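Local coordinates for putative branched chain amino acid ABC transporter, periplasmic amino acid-binding protein (Brucella ovis, PDB 4XFK) that is a component of an amino-acid transport system and probably captures leucine, isoleucine, valine, threonine or alanine in the periplasm, at residues Q24-L29 with L246-N251; H262-P267 with Y372-F377. The protein carries 1 engineered substitution. All blocks are in the same frame, centred on the assembly; numbering follows the deposited sequence.

In the fold
Contact 1 joins the two lobes of this periplasmic binding protein, and contact 2 lies behind it within one of them. In contact 1, helix 26-44 of the five-stranded lobe meets the loop after strand 240-243 of the other; the side chain of Thr27 lies about 5 Å from a sodium ion. Contact 2 lies within that second lobe, its centre about 16 Å from that of contact 1. The two touch directly: Asp247 CB packs 3.4 Å from Phe374 CE1, and Leu246 CD2 lies 3.4 Å from His262 CB. The loop that faces the cleft therefore rests on the side chains of contact 2, where the side chain of Val264 is about 12 Å from a sodium ion.

Contact 1 (Q24-L29 with L246-N251); sequences QASTGL and LDQPGN
Gln248 reaches Ser26 and Thr27 with the end of its side chain, a slight contact between the lobes of the periplasmic binding protein fold. Ser26 and Thr27 belong to the segment on helix 26-44 of one lobe, whereas Gln248 belongs to a loop of the other. Their backbones stay well apart, Thr27 CA and Gln248 CA being 8.3 Å from each other. The gap is spanned because the glutamine has CG anti to its own backbone N (chi1 177°) and continues extended, which carries the amide across to Ser26 and Thr27.

The meeting itself is polar proximity without hydrogen bonding. Gln248 NE2 stands 3.6 Å from Thr27 OG1, the two side chains crossing at about a right angle. In the modelled conformer of Ser26, one of two, OG is 3.5 Å from Gln248 NE2 at a poor angle, so this approach is doubtful.

True hydrogen bonds fix both polar ends from elsewhere. Thr27 OG1 pairs with Tyr294 OH, and Gln248 OE1 accepts from Ser222 N, which limits rotation of the amide.

Bonds inside and around 246-251 hold the loop's shape. Gly250 is the N-cap residue of helix 251-255, and its N binds Asp368 OD1. Asn251 then reaches back over the turn: ND2 lies 3.1 Å from Leu246 O, above the carbonyl plane, with an N-H...O angle of 150°.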
loop_
_atom_site.group_PDB
_atom_site.type_symbol
_atom_site.label_atom_id
_atom_site.label_comp_id
_atom_site.label_asym_id
_atom_site.label_seq_id
_atom_site.Cartn_x
_atom_site.Cartn_y
_atom_site.Cartn_z
ATOM N N GLN A 24 -15.850 2.307 9.187
ATOM C CA GLN A 24 -15.050 1.749 8.102
ATOM C C GLN A 24 -13.729 2.486 7.917
ATOM O O GLN A 24 -13.032 2.257 6.931
ATOM C CB GLN A 24 -15.815 1.800 6.775
ATOM C CG GLN A 24 -17.205 1.204 6.794
ATOM C CD GLN A 24 -17.249 -0.202 7.351
ATOM O OE1 GLN A 24 -16.317 -0.995 7.178
ATOM N NE2 GLN A 24 -18.346 -0.525 8.023
ATOM N N ALA A 25 -13.378 3.366 8.854
ATOM C CA ALA A 25 -12.268 4.300 8.642
ATOM C C ALA A 25 -10.917 3.839 9.176
ATOM O O ALA A 25 -9.968 4.600 9.131
ATOM C CB ALA A 25 -12.620 5.686 9.227
ATOM N N SER A 26 -10.786 2.607 9.663
ATOM C CA SER A 26 -9.528 2.233 10.305
ATOM C C SER A 26 -8.323 2.372 9.366
ATOM O O SER A 26 -7.268 2.872 9.773
ATOM C CB SER A 26 -9.592 0.841 10.944
ATOM O OG SER A 26 -9.828 -0.170 9.985
ATOM N N THR A 27 -8.471 1.966 8.109
ATOM C CA THR A 27 -7.361 2.092 7.177
ATOM C C THR A 27 -7.138 3.549 6.767
ATOM O O THR A 27 -6.000 4.030 6.763
ATOM C CB THR A 27 -7.555 1.176 5.956
ATOM O OG1 THR A 27 -7.550 -0.185 6.404
ATOM C CG2 THR A 27 -6.431 1.349 4.945
ATOM N N GLY A 28 -8.220 4.261 6.450
ATOM C CA GLY A 28 -8.117 5.664 6.075
ATOM C C GLY A 28 -7.455 6.502 7.154
ATOM O O GLY A 28 -6.674 7.410 6.855
ATOM N N LEU A 29 -7.728 6.183 8.417
ATOM C CA LEU A 29 -7.116 6.930 9.519
ATOM C C LEU A 29 -5.617 6.669 9.650
ATOM O O LEU A 29 -4.875 7.520 10.145
ATOM C CB LEU A 29 -7.842 6.645 10.835
ATOM C CG LEU A 29 -9.229 7.279 10.920
ATOM C CD1 LEU A 29 -10.001 6.696 12.095
ATOM C CD2 LEU A 29 -9.124 8.794 11.052
ATOM N N LEU A 246 -1.490 -8.701 6.702
ATOM C CA LEU A 246 -1.711 -9.281 8.025
ATOM C C LEU A 246 -1.276 -8.365 9.168
ATOM O O LEU A 246 -1.805 -8.478 10.274
ATOM C CB LEU A 246 -1.029 -10.642 8.157
ATOM C CG LEU A 246 -1.435 -11.469 9.377
ATOM C CD1 LEU A 246 -2.915 -11.823 9.353
ATOM C CD2 LEU A 246 -0.584 -12.718 9.472
ATOM N N ASP A 247 -0.343 -7.443 8.916
ATOM C CA ASP A 247 0.131 -6.568 9.995
ATOM C C ASP A 247 -0.789 -5.366 10.258
ATOM O O ASP A 247 -0.463 -4.511 11.073
ATOM C CB ASP A 247 1.593 -6.138 9.798
ATOM C CG ASP A 247 1.800 -5.301 8.560
ATOM O OD1 ASP A 247 1.014 -5.448 7.610
ATOM O OD2 ASP A 247 2.754 -4.498 8.539
ATOM N N GLN A 248 -1.947 -5.311 9.606
ATOM C CA GLN A 248 -2.972 -4.377 10.044
ATOM C C GLN A 248 -3.284 -4.648 11.509
ATOM O O GLN A 248 -3.482 -5.793 11.896
ATOM C CB GLN A 248 -4.256 -4.518 9.222
ATOM C CG GLN A 248 -5.353 -3.588 9.747
ATOM C CD GLN A 248 -6.580 -3.509 8.862
ATOM O OE1 GLN A 248 -6.763 -4.316 7.953
ATOM N NE2 GLN A 248 -7.421 -2.511 9.115
ATOM N N PRO A 249 -3.339 -3.593 12.331
ATOM C CA PRO A 249 -3.651 -3.810 13.750
ATOM C C PRO A 249 -4.939 -4.603 13.948
ATOM O O PRO A 249 -5.944 -4.327 13.276
ATOM C CB PRO A 249 -3.787 -2.387 14.286
ATOM C CG PRO A 249 -2.843 -1.594 13.428
ATOM C CD PRO A 249 -2.989 -2.188 12.049
ATOM N N GLY A 250 -4.876 -5.603 14.829
ATOM C CA GLY A 250 -6.022 -6.426 15.181
ATOM C C GLY A 250 -5.945 -7.888 14.749
ATOM O O GLY A 250 -6.523 -8.765 15.402
ATOM N N ASN A 251 -5.261 -8.165 13.640
ATOM C CA ASN A 251 -5.227 -9.523 13.099
ATOM C C ASN A 251 -4.537 -10.555 13.984
ATOM O O ASN A 251 -5.004 -11.690 14.093
ATOM C CB ASN A 251 -4.555 -9.538 11.733
ATOM C CG ASN A 251 -5.432 -8.995 10.652
ATOM O OD1 ASN A 251 -6.606 -9.344 10.559
ATOM N ND2 ASN A 251 -4.867 -8.158 9.802
#

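Contact 2 (H262-P267 with Y372-F377); sequences HIVSTP and YGFLPF
Val264 and Phe374 mark the nearest approach of two strands whose CA atoms come no closer than 8.3 Å, too far for backbone pairing. Strand 263-266 and strand 373-380 run in clearly different directions. Each pairs antiparallel with strand 350-360 instead: Val264 bonds through its backbone to Gln357, and Phe374 packs on the same residue. Side chains alone therefore make the contact, in two separate apolar pairs.

In the first, Val264 directs one methyl at the phenyl ring. Its CG1 sits between the backbone N and the carbonyl carbon (chi1 70°) and lies 3.6 Å from Phe374 CD2 and 3.7 Å from Phe374 CE2. The approach is oblique and the side chains cross at about a right angle. The backbone of the phenylalanine is held separately, by a hydrogen bond from Asn269 ND2 to Phe374 O.

The second pair meets through the ends of its side chains. Ile263 extends CD1 to within 4.0 Å of Phe377 CE2, again obliquely. The isoleucine also packs on Val145 and Met149 of helix 138-152, while the Phe377 ring takes part in a cation-pi interaction with Lys152 of that helix.

Such an arrangement belongs to the layered alpha/beta architecture of periplasmic binding proteins: here apolar side chains join strands of a mixed sheet that are not hydrogen-bonded neighbours, with helix 138-152 covering the Ile263 side.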
loop_
_atom_site.group_PDB
_atom_site.type_symbol
_atom_site.label_atom_id
_atom_site.label_comp_id
_atom_site.label_asym_id
_atom_site.label_seq_id
_atom_site.Cartn_x
_atom_site.Cartn_y
_atom_site.Cartn_z
ATOM N N HIS A 262 2.298 -17.318 10.459
ATOM C CA HIS A 262 1.687 -16.642 9.314
ATOM C C HIS A 262 2.652 -15.618 8.742
ATOM O O HIS A 262 3.572 -15.165 9.432
ATOM C CB HIS A 262 0.348 -16.022 9.696
ATOM C CG HIS A 262 -0.622 -17.025 10.222
ATOM N ND1 HIS A 262 -1.377 -17.831 9.398
ATOM C CD2 HIS A 262 -0.924 -17.390 11.491
ATOM C CE1 HIS A 262 -2.115 -18.641 10.137
ATOM N NE2 HIS A 262 -1.853 -18.398 11.409
ATOM N N ILE A 263 2.441 -15.263 7.479
ATOM C CA ILE A 263 3.440 -14.539 6.708
ATOM C C ILE A 263 2.859 -13.294 6.043
ATOM O O ILE A 263 1.703 -13.280 5.608
ATOM C CB ILE A 263 4.027 -15.462 5.593
ATOM C CG1 ILE A 263 4.456 -16.827 6.154
ATOM C CG2 ILE A 263 5.197 -14.803 4.865
ATOM C CD1 ILE A 263 5.616 -16.754 7.133
ATOM N N VAL A 264 3.671 -12.248 5.960
ATOM C CA VAL A 264 3.301 -11.037 5.230
ATOM C C VAL A 264 4.550 -10.516 4.522
ATOM O O VAL A 264 5.665 -10.732 4.995
ATOM C CB VAL A 264 2.708 -9.963 6.185
ATOM C CG1 VAL A 264 3.778 -9.388 7.113
ATOM C CG2 VAL A 264 1.987 -8.846 5.418
ATOM N N SER A 265 4.368 -9.873 3.371
ATOM C CA SER A 265 5.453 -9.164 2.699
ATOM C C SER A 265 5.059 -7.697 2.599
ATOM O O SER A 265 3.974 -7.380 2.094
ATOM C CB SER A 265 5.696 -9.738 1.310
ATOM O OG SER A 265 6.773 -9.046 0.698
ATOM N N THR A 266 5.916 -6.815 3.115
ATOM C CA THR A 266 5.622 -5.377 3.151
ATOM C C THR A 266 6.895 -4.571 2.890
ATOM O O THR A 266 7.986 -5.133 2.893
ATOM C CB THR A 266 5.057 -4.919 4.518
ATOM O OG1 THR A 266 6.144 -4.720 5.420
ATOM C CG2 THR A 266 4.042 -5.889 5.089
ATOM N N PRO A 267 6.766 -3.250 2.665
ATOM C CA PRO A 267 7.975 -2.449 2.438
ATOM C C PRO A 267 8.812 -2.163 3.689
ATOM O O PRO A 267 9.787 -1.420 3.587
ATOM C CB PRO A 267 7.418 -1.119 1.903
ATOM C CG PRO A 267 6.032 -1.411 1.454
ATOM C CD PRO A 267 5.538 -2.494 2.346
ATOM N N TYR A 372 3.453 -12.113 20.293
ATOM C CA TYR A 372 3.933 -12.266 18.923
ATOM C C TYR A 372 4.064 -10.934 18.201
ATOM O O TYR A 372 3.292 -10.017 18.439
ATOM C CB TYR A 372 2.968 -13.149 18.125
ATOM C CG TYR A 372 2.924 -14.587 18.599
ATOM C CD1 TYR A 372 2.077 -14.986 19.633
ATOM C CD2 TYR A 372 3.736 -15.545 18.014
ATOM C CE1 TYR A 372 2.051 -16.302 20.072
ATOM C CE2 TYR A 372 3.714 -16.860 18.439
ATOM C CZ TYR A 372 2.871 -17.235 19.464
ATOM O OH TYR A 372 2.867 -18.550 19.874
ATOM N N GLY A 373 5.027 -10.848 17.291
ATOM C CA GLY A 373 5.090 -9.745 16.354
ATOM C C GLY A 373 5.625 -10.236 15.029
ATOM O O GLY A 373 5.831 -11.437 14.829
ATOM N N PHE A 374 5.877 -9.299 14.127
ATOM C CA PHE A 374 6.391 -9.623 12.810
ATOM C C PHE A 374 7.910 -9.608 12.804
ATOM O O PHE A 374 8.533 -8.602 13.113
ATOM C CB PHE A 374 5.778 -8.676 11.778
ATOM C CG PHE A 374 4.309 -8.912 11.589
ATOM C CD1 PHE A 374 3.374 -8.265 12.384
ATOM C CD2 PHE A 374 3.861 -9.840 10.655
ATOM C CE1 PHE A 374 2.011 -8.518 12.232
ATOM C CE2 PHE A 374 2.506 -10.087 10.500
ATOM C CZ PHE A 374 1.583 -9.426 11.290
ATOM N N LEU A 375 8.493 -10.755 12.470
ATOM C CA LEU A 375 9.938 -10.937 12.462
ATOM C C LEU A 375 10.377 -11.073 11.010
ATOM O O LEU A 375 9.892 -11.952 10.300
ATOM C CB LEU A 375 10.295 -12.217 13.219
ATOM C CG LEU A 375 11.782 -12.567 13.305
ATOM C CD1 LEU A 375 12.463 -11.704 14.345
ATOM C CD2 LEU A 375 11.979 -14.055 13.615
ATOM N N PRO A 376 11.289 -10.197 10.556
ATOM C CA PRO A 376 11.741 -10.270 9.162
ATOM C C PRO A 376 12.655 -11.470 8.926
ATOM O O PRO A 376 13.470 -11.785 9.797
ATOM C CB PRO A 376 12.528 -8.966 8.986
ATOM C CG PRO A 376 13.041 -8.648 10.354
ATOM C CD PRO A 376 12.009 -9.164 11.328
ATOM N N PHE A 377 12.527 -12.129 7.774
ATOM C CA PHE A 377 13.436 -13.233 7.450
ATOM C C PHE A 377 14.061 -13.165 6.054
ATOM O O PHE A 377 14.978 -13.928 5.753
ATOM C CB PHE A 377 12.788 -14.604 7.700
ATOM C CG PHE A 377 11.594 -14.899 6.829
ATOM C CD1 PHE A 377 11.759 -15.396 5.543
ATOM C CD2 PHE A 377 10.303 -14.718 7.312
ATOM C CE1 PHE A 377 10.662 -15.682 4.746
ATOM C CE2 PHE A 377 9.210 -15.002 6.519
ATOM C CZ PHE A 377 9.387 -15.499 5.241
#